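Side-chain contacts in protein HRI1 (Saccharomyces cerevisiae, PDB 3RBY), which is of unknown function and non-essential, but interacts with the protein kinase HRR25 and may interact with SEC72: residues A[153-158]-A[197-202]; A[170-175]-A[220-225]; A[47-52]-A[187-192]; A[83-88]-A[180-185]. All blocks are in the same frame, centred on the assembly; numbering follows the deposited sequence.

Interaction 1: A[153-158]-A[197-202]. With SO4 (sulfate ion), chain F.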
loop_
_atom_site.group_PDB
_atom_site.type_symbol
_atom_site.label_atom_id
_atom_site.label_comp_id
_atom_site.label_asym_id
_atom_site.label_seq_id
_atom_site.Cartn_x
_atom_site.Cartn_y
_atom_site.Cartn_z
ATOM N N ASN A 153 14.144 12.897 -8.373
ATOM C CA ASN A 153 15.292 13.766 -8.174
ATOM C C ASN A 153 15.690 13.784 -6.688
ATOM O O ASN A 153 16.568 14.555 -6.270
ATOM C CB ASN A 153 14.976 15.183 -8.665
ATOM C CG ASN A 153 16.046 15.733 -9.600
ATOM O OD1 ASN A 153 16.467 15.053 -10.547
ATOM N ND2 ASN A 153 16.509 16.959 -9.325
ATOM N N ALA A 154 15.049 12.908 -5.911
ATOM C CA ALA A 154 15.175 12.917 -4.458
ATOM C C ALA A 154 16.625 12.800 -4.019
ATOM O O ALA A 154 17.350 11.887 -4.435
ATOM C CB ALA A 154 14.346 11.818 -3.826
ATOM N N ARG A 155 17.039 13.742 -3.179
ATOM C CA ARG A 155 18.349 13.686 -2.557
ATOM C C ARG A 155 18.530 12.379 -1.790
ATOM O O ARG A 155 17.552 11.766 -1.304
ATOM C CB ARG A 155 18.527 14.860 -1.602
ATOM C CG ARG A 155 17.617 14.772 -0.410
ATOM C CD ARG A 155 17.719 16.009 0.453
ATOM N NE ARG A 155 16.690 15.964 1.485
ATOM C CZ ARG A 155 16.754 16.634 2.630
ATOM N NH1 ARG A 155 17.803 17.407 2.885
ATOM N NH2 ARG A 155 15.774 16.520 3.518
ATOM N N SER A 156 19.793 11.956 -1.699
ATOM C CA SER A 156 20.180 10.744 -0.979
ATOM C C SER A 156 21.428 11.067 -0.170
ATOM O O SER A 156 22.518 11.247 -0.734
ATOM C CB SER A 156 20.437 9.605 -1.964
ATOM O OG SER A 156 20.765 8.390 -1.300
ATOM N N ILE A 157 21.262 11.142 1.150
ATOM C CA ILE A 157 22.316 11.624 2.045
ATOM C C ILE A 157 22.471 10.704 3.252
ATOM O O ILE A 157 21.485 10.313 3.871
ATOM C CB ILE A 157 22.042 13.078 2.521
ATOM C CG1 ILE A 157 21.963 14.031 1.315
ATOM C CG2 ILE A 157 23.116 13.541 3.502
ATOM C CD1 ILE A 157 21.484 15.447 1.655
ATOM N N VAL A 158 23.708 10.334 3.570
ATOM C CA VAL A 158 23.952 9.440 4.692
ATOM C C VAL A 158 25.066 10.005 5.577
ATOM O O VAL A 158 26.115 10.419 5.065
ATOM C CB VAL A 158 24.330 8.022 4.210
ATOM C CG1 VAL A 158 24.490 7.057 5.389
ATOM C CG2 VAL A 158 23.282 7.491 3.238
ATOM N N LEU A 197 12.278 11.695 10.886
ATOM C CA LEU A 197 12.088 13.122 10.732
ATOM C C LEU A 197 11.504 13.365 9.352
ATOM O O LEU A 197 11.883 12.686 8.395
ATOM C CB LEU A 197 13.440 13.817 10.831
ATOM C CG LEU A 197 13.754 14.831 11.922
ATOM C CD1 LEU A 197 15.095 15.456 11.581
ATOM C CD2 LEU A 197 12.668 15.909 12.043
ATOM N N LEU A 198 10.589 14.325 9.241
ATOM C CA LEU A 198 9.983 14.639 7.957
ATOM C C LEU A 198 10.107 16.126 7.686
ATOM O O LEU A 198 9.679 16.951 8.507
ATOM C CB LEU A 198 8.510 14.206 7.941
ATOM C CG LEU A 198 7.658 14.478 6.690
ATOM C CD1 LEU A 198 8.148 13.666 5.499
ATOM C CD2 LEU A 198 6.178 14.168 6.975
ATOM N N GLU A 199 10.713 16.476 6.553
ATOM C CA GLU A 199 10.728 17.871 6.113
ATOM C C GLU A 199 9.465 18.144 5.297
ATOM O O GLU A 199 9.313 17.651 4.176
ATOM C CB GLU A 199 11.985 18.222 5.308
ATOM C CG GLU A 199 11.891 19.606 4.646
ATOM C CD GLU A 199 13.147 20.001 3.866
ATOM O OE1 GLU A 199 13.021 20.656 2.796
ATOM O OE2 GLU A 199 14.263 19.667 4.328
ATOM N N LYS A 200 8.565 18.920 5.893
ATOM C CA LYS A 200 7.270 19.265 5.320
ATOM C C LYS A 200 7.427 20.299 4.213
ATOM O O LYS A 200 8.419 21.037 4.184
ATOM C CB LYS A 200 6.371 19.870 6.413
ATOM C CG LYS A 200 6.074 18.963 7.591
ATOM C CD LYS A 200 5.077 17.882 7.217
ATOM C CE LYS A 200 4.078 17.636 8.336
ATOM N NZ LYS A 200 3.132 18.777 8.492
ATOM N N ASP A 201 6.441 20.368 3.319
ATOM C CA ASP A 201 6.429 21.386 2.269
ATOM C C ASP A 201 6.567 22.803 2.844
ATOM O O ASP A 201 7.027 23.705 2.152
ATOM C CB ASP A 201 5.161 21.287 1.410
ATOM C CG ASP A 201 4.962 19.901 0.795
ATOM O OD1 ASP A 201 5.925 19.100 0.755
ATOM O OD2 ASP A 201 3.827 19.616 0.345
ATOM N N SER A 202 6.173 22.998 4.103
ATOM C CA SER A 202 6.399 24.283 4.770
ATOM C C SER A 202 7.893 24.629 4.834
ATOM O O SER A 202 8.274 25.797 4.974
ATOM C CB SER A 202 5.776 24.310 6.178
ATOM O OG SER A 202 6.288 23.291 7.032
HETATM S S SO4 F . 13.603 16.238 -2.229
HETATM O O1 SO4 F . 14.933 15.613 -2.166
HETATM O O2 SO4 F . 12.643 15.503 -1.399
HETATM O O3 SO4 F . 13.121 16.209 -3.615
HETATM O O4 SO4 F . 13.712 17.625 -1.723
#
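Arg155 and Glu199 reach toward each other over the end of the C-terminal sheet, where strands 156-161 and 192-199 are separated by strands 166-173 and 176-183. The backbones stay far apart, with 12.3 Å between Arg155 CA and Glu199 CA, so only long, flexible side chains can bridge the gap. Both run nearly straight: Glu199 places CG anti to its backbone N (chi1 170°) and carries its carboxylate toward Arg155, while the arginine chain is extended from CG to NE.

The firm side of the contact is the shaft of the arginine. Its NE donates to Gly174 O, and its side chain packs on Val172 and Ile177 of the two intervening strands. Separate from this packing, a sulfate ion, probably from the crystallisation liquor, rests at the foot of the side chain: its O1 accepts a hydrogen bond from Arg155 N, 3.0 Å away, and Arg155 CG comes within 3.3 Å of that same sulfate O1.

The loose side is the salt bridge itself. Arg155 NH2 and Glu199 OE2 stand 3.6 Å apart, the guanidinium and carboxylate planes are turned 65° to each other, and the oxygen lies well out of the guanidinium plane. No N-H points at it. Putting a leucine at Arg155 would probably leave the Glu199 carboxylate without its opposite charge and Gly174 O without its side-chain donor.

An arginine suits this place because its aliphatic shaft can lie on the sheet while its head stays charged. The pairing with Glu199 is therefore electrostatic and tolerant of direction, and its contribution is likely to be modest at a partly exposed surface.

Interaction 2: A[170-175]-A[220-225]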
loop_
_atom_site.group_PDB
_atom_site.type_symbol
_atom_site.label_atom_id
_atom_site.label_comp_id
_atom_site.label_asym_id
_atom_site.label_seq_id
_atom_site.Cartn_x
_atom_site.Cartn_y
_atom_site.Cartn_z
ATOM N N VAL A 170 22.485 7.992 9.914
ATOM C CA VAL A 170 21.287 8.721 9.519
ATOM C C VAL A 170 21.182 8.671 7.996
ATOM O O VAL A 170 22.160 8.936 7.290
ATOM C CB VAL A 170 21.298 10.170 10.046
ATOM C CG1 VAL A 170 20.114 10.964 9.490
ATOM C CG2 VAL A 170 21.236 10.155 11.555
ATOM N N ILE A 171 20.013 8.281 7.495
ATOM C CA ILE A 171 19.798 8.152 6.052
ATOM C C ILE A 171 18.688 9.092 5.607
ATOM O O ILE A 171 17.537 8.980 6.069
ATOM C CB ILE A 171 19.472 6.690 5.647
ATOM C CG1 ILE A 171 20.679 5.794 5.922
ATOM C CG2 ILE A 171 19.066 6.620 4.172
ATOM C CD1 ILE A 171 20.424 4.329 5.702
ATOM N N VAL A 172 19.053 10.030 4.727
ATOM C CA VAL A 172 18.145 11.060 4.241
ATOM C C VAL A 172 17.714 10.754 2.795
ATOM O O VAL A 172 18.525 10.833 1.857
ATOM C CB VAL A 172 18.815 12.474 4.305
ATOM C CG1 VAL A 172 17.854 13.574 3.853
ATOM C CG2 VAL A 172 19.306 12.782 5.709
ATOM N N ILE A 173 16.439 10.417 2.610
ATOM C CA ILE A 173 15.904 10.229 1.265
ATOM C C ILE A 173 14.739 11.180 0.985
ATOM O O ILE A 173 13.638 11.064 1.576
ATOM C CB ILE A 173 15.458 8.785 1.026
ATOM C CG1 ILE A 173 16.592 7.825 1.413
ATOM C CG2 ILE A 173 15.034 8.599 -0.439
ATOM C CD1 ILE A 173 16.234 6.364 1.223
ATOM N N GLY A 174 14.975 12.111 0.067
ATOM C CA GLY A 174 14.009 13.163 -0.180
ATOM C C GLY A 174 13.642 13.856 1.121
ATOM O O GLY A 174 14.529 14.392 1.819
ATOM N N ARG A 175 12.350 13.826 1.461
ATOM C CA ARG A 175 11.871 14.487 2.669
ATOM C C ARG A 175 11.959 13.617 3.918
ATOM O O ARG A 175 11.762 14.106 5.035
ATOM C CB ARG A 175 10.436 14.962 2.476
ATOM C CG ARG A 175 10.274 16.083 1.445
ATOM C CD ARG A 175 8.801 16.440 1.348
ATOM N NE ARG A 175 8.568 17.878 1.256
ATOM C CZ ARG A 175 8.837 18.584 0.170
ATOM N NH1 ARG A 175 9.363 17.985 -0.894
ATOM N NH2 ARG A 175 8.596 19.887 0.153
ATOM N N GLN A 220 20.133 17.040 12.252
ATOM C CA GLN A 220 18.742 17.149 11.824
ATOM C C GLN A 220 18.613 18.062 10.605
ATOM O O GLN A 220 17.509 18.332 10.134
ATOM C CB GLN A 220 17.870 17.706 12.978
ATOM C CG GLN A 220 17.658 16.750 14.166
ATOM C CD GLN A 220 17.582 17.480 15.518
ATOM O OE1 GLN A 220 17.032 18.594 15.622
ATOM N NE2 GLN A 220 18.136 16.849 16.559
ATOM N N SER A 221 19.743 18.559 10.113
ATOM C CA SER A 221 19.756 19.442 8.950
ATOM C C SER A 221 20.912 19.041 8.040
ATOM O O SER A 221 22.029 18.801 8.516
ATOM C CB SER A 221 19.923 20.902 9.385
ATOM O OG SER A 221 20.242 21.745 8.285
ATOM N N TYR A 222 20.660 18.982 6.737
ATOM C CA TYR A 222 21.648 18.432 5.817
ATOM C C TYR A 222 21.959 19.418 4.706
ATOM O O TYR A 222 22.515 19.060 3.662
ATOM C CB TYR A 222 21.145 17.092 5.302
ATOM C CG TYR A 222 20.503 16.340 6.440
ATOM C CD1 TYR A 222 19.130 16.366 6.626
ATOM C CD2 TYR A 222 21.279 15.685 7.386
ATOM C CE1 TYR A 222 18.544 15.716 7.691
ATOM C CE2 TYR A 222 20.709 15.034 8.451
ATOM C CZ TYR A 222 19.341 15.050 8.604
ATOM O OH TYR A 222 18.769 14.389 9.677
ATOM N N GLU A 223 21.622 20.675 4.975
ATOM C CA GLU A 223 21.932 21.776 4.077
ATOM C C GLU A 223 23.417 22.136 4.089
ATOM O O GLU A 223 24.078 22.119 5.139
ATOM C CB GLU A 223 21.087 23.011 4.427
ATOM C CG GLU A 223 19.596 22.817 4.167
ATOM C CD GLU A 223 19.321 22.141 2.818
ATOM O OE1 GLU A 223 19.412 22.810 1.764
ATOM O OE2 GLU A 223 19.019 20.926 2.815
ATOM N N ASN A 224 23.936 22.447 2.905
ATOM C CA ASN A 224 25.284 22.994 2.789
ATOM C C ASN A 224 26.340 22.101 3.434
ATOM O O ASN A 224 27.219 22.560 4.175
ATOM C CB ASN A 224 25.323 24.419 3.351
ATOM C CG ASN A 224 24.248 25.315 2.739
ATOM O OD1 ASN A 224 24.368 25.757 1.594
ATOM N ND2 ASN A 224 23.194 25.587 3.503
ATOM N N LEU A 225 26.227 20.812 3.143
ATOM C CA LEU A 225 27.240 19.847 3.514
ATOM C C LEU A 225 27.849 19.340 2.219
ATOM O O LEU A 225 27.381 19.683 1.134
ATOM C CB LEU A 225 26.614 18.697 4.289
ATOM C CG LEU A 225 26.012 19.048 5.646
ATOM C CD1 LEU A 225 25.415 17.807 6.296
ATOM C CD2 LEU A 225 27.080 19.648 6.539
#
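The Tyr222 ring lies with one face against Val172, whose CG2 methyl sits almost exactly over the ring centre. From Val172 CG2 to the centroid of the Tyr222 ring is 3.5 Å, only 6° from the ring normal, so this is a CH-pi contact of nearly ideal alignment. The methyl is about equally far from all six ring carbons; the shortest of these approaches is Val172 CG2 to Tyr222 CE1, 3.6 Å. Val172 turns CG2 anti to its carbonyl carbon and CG1 anti to its backbone N, so that CG2 meets the ring centre while CG1 reaches only its margin, 4.1 Å from Tyr222 CD1.

Val170, two residues back on the same side of the strand, meets the far end of the tyrosine and crosses it at about a right angle. Its CG1 lies 3.7 Å from Tyr222 OH and 4.2 Å from Tyr222 CE2. Two beta-branched residues suit this place: each is compact, keeps to extended backbone angles and presents a methyl to the tyrosine. The tyrosine supplies a broad apolar face, and its hydroxyl finds a weak hydrogen bond to Pro219 O, a polar outlet in otherwise buried surroundings.

The ring belongs to the long loop between strands 205-211 and 230-233, folded here against the sheet. It also touches Ile157 and Leu159 of strand 156-161 and Ile177 of strand 176-183, so that it spans three adjacent strands with 166-173 in the middle. Tyr243 of strand 236-244 donates its hydroxyl to Tyr222 O, fastening the loop backbone beside the next strand of the same sheet.

Interaction 3: A[47-52]-A[187-192]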
loop_
_atom_site.group_PDB
_atom_site.type_symbol
_atom_site.label_atom_id
_atom_site.label_comp_id
_atom_site.label_asym_id
_atom_site.label_seq_id
_atom_site.Cartn_x
_atom_site.Cartn_y
_atom_site.Cartn_z
ATOM N N LEU A 47 5.480 -0.303 25.720
ATOM C CA LEU A 47 5.646 1.157 25.716
ATOM C C LEU A 47 7.075 1.569 26.001
ATOM O O LEU A 47 7.518 2.630 25.552
ATOM C CB LEU A 47 4.717 1.825 26.739
ATOM C CG LEU A 47 3.237 1.925 26.369
ATOM C CD1 LEU A 47 2.389 2.256 27.598
ATOM C CD2 LEU A 47 3.037 2.955 25.251
ATOM N N SER A 48 7.793 0.744 26.757
ATOM C CA SER A 48 9.182 1.066 27.087
ATOM C C SER A 48 10.080 0.989 25.846
ATOM O O SER A 48 11.009 1.789 25.701
ATOM C CB SER A 48 9.714 0.168 28.213
ATOM O OG SER A 48 9.923 -1.162 27.766
ATOM N N PHE A 49 9.785 0.045 24.952
ATOM C CA PHE A 49 10.506 -0.083 23.677
ATOM C C PHE A 49 9.523 -0.327 22.534
ATOM O O PHE A 49 9.336 -1.471 22.108
ATOM C CB PHE A 49 11.477 -1.258 23.751
ATOM C CG PHE A 49 12.403 -1.349 22.577
ATOM C CD1 PHE A 49 13.317 -0.336 22.333
ATOM C CD2 PHE A 49 12.367 -2.446 21.725
ATOM C CE1 PHE A 49 14.178 -0.405 21.249
ATOM C CE2 PHE A 49 13.230 -2.532 20.641
ATOM C CZ PHE A 49 14.138 -1.509 20.400
ATOM N N PRO A 50 8.872 0.749 22.100
ATOM C CA PRO A 50 7.766 0.684 21.139
ATOM C C PRO A 50 8.223 0.379 19.721
ATOM O O PRO A 50 7.916 1.126 18.794
ATOM C CB PRO A 50 7.170 2.093 21.203
ATOM C CG PRO A 50 8.313 2.959 21.597
ATOM C CD PRO A 50 9.154 2.132 22.526
ATOM N N PHE A 51 8.947 -0.721 19.565
ATOM C CA PHE A 51 9.379 -1.172 18.244
ATOM C C PHE A 51 9.285 -2.677 18.158
ATOM O O PHE A 51 9.674 -3.381 19.104
ATOM C CB PHE A 51 10.838 -0.794 18.004
ATOM C CG PHE A 51 11.108 0.674 18.113
ATOM C CD1 PHE A 51 11.537 1.235 19.313
ATOM C CD2 PHE A 51 10.946 1.496 17.014
ATOM C CE1 PHE A 51 11.793 2.595 19.406
ATOM C CE2 PHE A 51 11.201 2.853 17.099
ATOM C CZ PHE A 51 11.621 3.409 18.297
ATOM N N GLU A 52 8.810 -3.175 17.023
ATOM C CA GLU A 52 8.758 -4.607 16.781
ATOM C C GLU A 52 10.201 -5.029 16.534
ATOM O O GLU A 52 10.618 -6.121 16.919
ATOM C CB GLU A 52 7.757 -4.926 15.672
ATOM C CG GLU A 52 7.986 -6.264 14.991
ATOM C CD GLU A 52 7.093 -6.461 13.782
ATOM O OE1 GLU A 52 7.585 -6.308 12.646
ATOM O OE2 GLU A 52 5.897 -6.768 13.970
ATOM N N ASN A 187 24.031 -3.050 26.558
ATOM C CA ASN A 187 23.075 -4.034 26.066
ATOM C C ASN A 187 21.666 -3.738 26.562
ATOM O O ASN A 187 20.800 -4.613 26.564
ATOM C CB ASN A 187 23.496 -5.446 26.478
ATOM C CG ASN A 187 24.141 -5.486 27.849
ATOM O OD1 ASN A 187 24.832 -6.444 28.196
ATOM N ND2 ASN A 187 23.918 -4.442 28.640
ATOM N N THR A 188 21.444 -2.497 26.984
ATOM C CA THR A 188 20.143 -2.078 27.485
ATOM C C THR A 188 19.459 -1.040 26.588
ATOM O O THR A 188 20.106 -0.283 25.848
ATOM C CB THR A 188 20.224 -1.502 28.930
ATOM O OG1 THR A 188 20.338 -0.072 28.883
ATOM C CG2 THR A 188 21.400 -2.106 29.710
ATOM N N ILE A 189 18.136 -1.021 26.689
ATOM C CA ILE A 189 17.268 -0.076 26.002
ATOM C C ILE A 189 17.722 1.357 26.225
ATOM O O ILE A 189 17.355 2.281 25.481
ATOM C CB ILE A 189 15.837 -0.247 26.542
ATOM C CG1 ILE A 189 14.964 -0.971 25.521
ATOM C CG2 ILE A 189 15.232 1.088 27.013
ATOM C CD1 ILE A 189 14.584 -2.384 25.943
ATOM N N GLU A 190 18.517 1.537 27.269
ATOM C CA GLU A 190 18.999 2.855 27.640
ATOM C C GLU A 190 20.060 3.321 26.637
ATOM O O GLU A 190 20.323 4.519 26.476
ATOM C CB GLU A 190 19.566 2.805 29.067
ATOM C CG GLU A 190 19.224 4.019 29.898
ATOM C CD GLU A 190 17.758 4.373 29.781
ATOM O OE1 GLU A 190 16.925 3.563 30.246
ATOM O OE2 GLU A 190 17.439 5.446 29.201
ATOM N N GLY A 191 20.652 2.354 25.949
ATOM C CA GLY A 191 21.682 2.647 24.980
ATOM C C GLY A 191 21.176 2.943 23.580
ATOM O O GLY A 191 21.995 3.185 22.693
ATOM N N LEU A 192 19.856 2.935 23.364
ATOM C CA LEU A 192 19.317 3.173 22.012
ATOM C C LEU A 192 18.677 4.548 21.764
ATOM O O LEU A 192 18.016 5.113 22.640
ATOM C CB LEU A 192 18.342 2.070 21.616
ATOM C CG LEU A 192 18.916 0.656 21.692
ATOM C CD1 LEU A 192 17.813 -0.396 21.623
ATOM C CD2 LEU A 192 19.975 0.429 20.611
#
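Phe49, whose ring meets Ile189 and Leu192 across the contact, has its backbone O bound by Phe51 N at 2.7 Å. This short bond closes an inverse gamma turn centred on Pro50, a residue whose ring-restricted phi suits such a tight bend. Just before it, Ser48 O receives the hydroxyl of Tyr211, giving the loop a second polar hold, on strand 205-211.

Phe49 directs its ring toward segment 187-192, CG lying anti to the backbone N (chi1 -171°). Ile189 meets the base of the ring: its CG1 is 3.6 Å from Phe49 CD1, and its CD1 comes within 4.0 Å of Phe49 CB. Further out, Leu192 CD1 approaches Phe49 CE1 at 3.7 Å. Both aliphatic groups arrive obliquely to the ring plane. Phe51 CD1 lies over one face of the Phe49 ring, 3.7 Å above its plane and offset toward the rim.

Ile189 stands in a short 3-10 turn, whose Gly191 N bonds to Thr188 O at 2.7 Å; this brings Ile189 and Leu192 to bear on the same ring. Leu86 of helix 82-86 touches both of them.

Across the two segments the chemistry is purely apolar, a matter of shape and burial of hydrocarbon, while the polar bonds serve to shape the loops that present it.

Interaction 4: A[83-88]-A[180-185]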
loop_
_atom_site.group_PDB
_atom_site.type_symbol
_atom_site.label_atom_id
_atom_site.label_comp_id
_atom_site.label_asym_id
_atom_site.label_seq_id
_atom_site.Cartn_x
_atom_site.Cartn_y
_atom_site.Cartn_z
ATOM N N ASN A 83 17.801 -6.941 18.319
ATOM C CA ASN A 83 17.802 -8.267 18.928
ATOM C C ASN A 83 19.158 -8.575 19.549
ATOM O O ASN A 83 19.249 -8.841 20.746
ATOM C CB ASN A 83 17.441 -9.356 17.910
ATOM C CG ASN A 83 15.994 -9.268 17.438
ATOM O OD1 ASN A 83 15.119 -8.703 18.120
ATOM N ND2 ASN A 83 15.729 -9.841 16.259
ATOM N N VAL A 84 20.216 -8.538 18.743
ATOM C CA VAL A 84 21.535 -8.840 19.283
ATOM C C VAL A 84 21.971 -7.769 20.275
ATOM O O VAL A 84 22.613 -8.070 21.278
ATOM C CB VAL A 84 22.634 -9.063 18.195
ATOM C CG1 VAL A 84 22.017 -9.379 16.841
ATOM C CG2 VAL A 84 23.571 -7.872 18.120
ATOM N N TYR A 85 21.624 -6.520 20.007
ATOM C CA TYR A 85 21.980 -5.458 20.937
ATOM C C TYR A 85 21.391 -5.728 22.309
ATOM O O TYR A 85 22.080 -5.614 23.312
ATOM C CB TYR A 85 21.470 -4.103 20.447
ATOM C CG TYR A 85 22.009 -2.943 21.246
ATOM C CD1 TYR A 85 21.361 -2.500 22.388
ATOM C CD2 TYR A 85 23.177 -2.293 20.859
ATOM C CE1 TYR A 85 21.856 -1.433 23.126
ATOM C CE2 TYR A 85 23.679 -1.221 21.581
ATOM C CZ TYR A 85 23.017 -0.798 22.716
ATOM O OH TYR A 85 23.517 0.268 23.431
ATOM N N LEU A 86 20.104 -6.073 22.334
ATOM C CA LEU A 86 19.361 -6.252 23.573
ATOM C C LEU A 86 19.341 -7.705 24.052
ATOM O O LEU A 86 18.693 -8.016 25.060
ATOM C CB LEU A 86 17.923 -5.754 23.409
ATOM C CG LEU A 86 17.753 -4.247 23.210
ATOM C CD1 LEU A 86 16.290 -3.886 22.949
ATOM C CD2 LEU A 86 18.300 -3.478 24.408
ATOM N N ASN A 87 20.037 -8.588 23.336
ATOM C CA ASN A 87 20.124 -9.994 23.737
ATOM C C ASN A 87 18.765 -10.702 23.773
ATOM O O ASN A 87 18.531 -11.561 24.620
ATOM C CB ASN A 87 20.794 -10.125 25.110
ATOM C CG ASN A 87 22.209 -9.577 25.127
ATOM O OD1 ASN A 87 22.461 -8.467 25.615
ATOM N ND2 ASN A 87 23.145 -10.356 24.598
ATOM N N VAL A 88 17.881 -10.335 22.852
ATOM C CA VAL A 88 16.538 -10.899 22.800
ATOM C C VAL A 88 16.568 -12.381 22.481
ATOM O O VAL A 88 16.913 -12.775 21.360
ATOM C CB VAL A 88 15.694 -10.216 21.734
ATOM C CG1 VAL A 88 14.311 -10.847 21.695
ATOM C CG2 VAL A 88 15.641 -8.714 21.991
ATOM N N PHE A 180 19.675 6.132 13.574
ATOM C CA PHE A 180 19.900 5.541 14.887
ATOM C C PHE A 180 21.202 6.056 15.522
ATOM O O PHE A 180 22.070 6.614 14.840
ATOM C CB PHE A 180 19.865 4.009 14.828
ATOM C CG PHE A 180 21.210 3.365 14.587
ATOM C CD1 PHE A 180 21.719 3.229 13.294
ATOM C CD2 PHE A 180 21.955 2.870 15.652
ATOM C CE1 PHE A 180 22.958 2.628 13.065
ATOM C CE2 PHE A 180 23.202 2.254 15.430
ATOM C CZ PHE A 180 23.698 2.136 14.132
ATOM N N LEU A 181 21.287 5.919 16.842
ATOM C CA LEU A 181 22.507 6.181 17.610
ATOM C C LEU A 181 22.520 5.202 18.779
ATOM O O LEU A 181 21.603 5.195 19.596
ATOM C CB LEU A 181 22.559 7.631 18.115
ATOM C CG LEU A 181 23.803 8.062 18.916
ATOM C CD1 LEU A 181 25.100 7.804 18.107
ATOM C CD2 LEU A 181 23.708 9.531 19.359
ATOM N N SER A 182 23.533 4.343 18.836
ATOM C CA SER A 182 23.627 3.366 19.913
ATOM C C SER A 182 24.954 3.482 20.669
ATOM O O SER A 182 25.995 3.827 20.086
ATOM C CB SER A 182 23.448 1.949 19.376
ATOM O OG SER A 182 24.561 1.564 18.593
ATOM N N GLN A 183 24.906 3.212 21.976
ATOM C CA GLN A 183 26.115 3.188 22.796
ATOM C C GLN A 183 26.825 1.855 22.644
ATOM O O GLN A 183 26.234 0.806 22.917
ATOM C CB GLN A 183 25.779 3.386 24.259
ATOM C CG GLN A 183 25.434 4.797 24.620
ATOM C CD GLN A 183 24.965 4.892 26.050
ATOM O OE1 GLN A 183 24.901 3.884 26.758
ATOM N NE2 GLN A 183 24.637 6.102 26.488
ATOM N N LYS A 184 28.078 1.894 22.204
ATOM C CA LYS A 184 28.847 0.681 21.947
ATOM C C LYS A 184 28.832 -0.291 23.124
ATOM O O LYS A 184 28.459 -1.454 22.972
ATOM C CB LYS A 184 30.289 1.029 21.570
ATOM C CG LYS A 184 30.467 1.418 20.112
ATOM C CD LYS A 184 31.759 0.855 19.543
ATOM C CE LYS A 184 32.183 1.606 18.293
ATOM N NZ LYS A 184 32.145 0.737 17.085
ATOM N N ASN A 185 29.251 0.193 24.289
ATOM C CA ASN A 185 29.305 -0.631 25.490
ATOM C C ASN A 185 28.001 -0.596 26.279
ATOM O O ASN A 185 27.934 -0.010 27.359
ATOM C CB ASN A 185 30.470 -0.195 26.383
ATOM C CG ASN A 185 30.762 -1.192 27.487
ATOM O OD1 ASN A 185 31.921 -1.469 27.798
ATOM N ND2 ASN A 185 29.710 -1.738 28.085
#
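Helix 82-86 stands beside the end of strand 176-183 at a distance that only a large side chain can span, with Tyr85 CA 9.0 Å from Ser182 CA. Tyr85 fills the gap. With CG anti to its backbone N (chi1 -170°), the ring leaves the helix toward the strand and its hydroxyl reaches the main chain beyond.

Tyr85 OH donates to Gln183 O over 2.8 Å. The donor lies in the carbonyl plane, on a lone pair, with a C=O...OH angle of 132°, and the acceptor sits at the ring edge near its plane. This is a well-aimed bond that also restrains how the ring lies. Beside it, Ser182 CB is 3.9 Å from Tyr85 CE2; the small serine leaves room for the ring to come close to the strand. Gln183 CB stands 3.9 Å from Tyr85 OH, while the amide of the glutamine turns elsewhere, its NE2 donating to Glu214. A phenylalanine in place of Tyr85 would probably keep much of the ring packing but leave Gln183 O without this donor and the ring less firmly fixed.

A Schellman motif closes the helix, with Asn87 at positive phi as its C-prime residue, a conformation asparagine tolerates well. Val88 N bonds to Asn83 O at 2.9 Å, and the bond from Asn87 N to Val84 O is weak.

Leu192, opening the adjoining strand 192-199, touches Tyr85, Leu86 and Ser182, and Gln183 pairs through its backbone with Gly191. The short helix thus rests on the neighbouring ends of strands 176-183 and 192-199.

How the interactions relate
From the N terminus, 47-52 opens the widest loop, closed at 187-192 by interaction 3. Within it, 83-88 starts a second loop that interaction 4 closes at 180-185, so 4 nests in 3. Segment 153-158 begins inside both and finds its partner, 197-202, beyond them; interaction 1 therefore crosses 3 and 4. Interaction 2, from 170-175 to 220-225, crosses all the others. Interactions 3 and 4 adjoin, their centres about 9 Å apart, and tie the N-terminal half to the C-terminal sheet. Interactions 1 and 2, with centres about 6 Å apart, work within that sheet and its loops, joined through neighbouring strands 156-161 and 166-173.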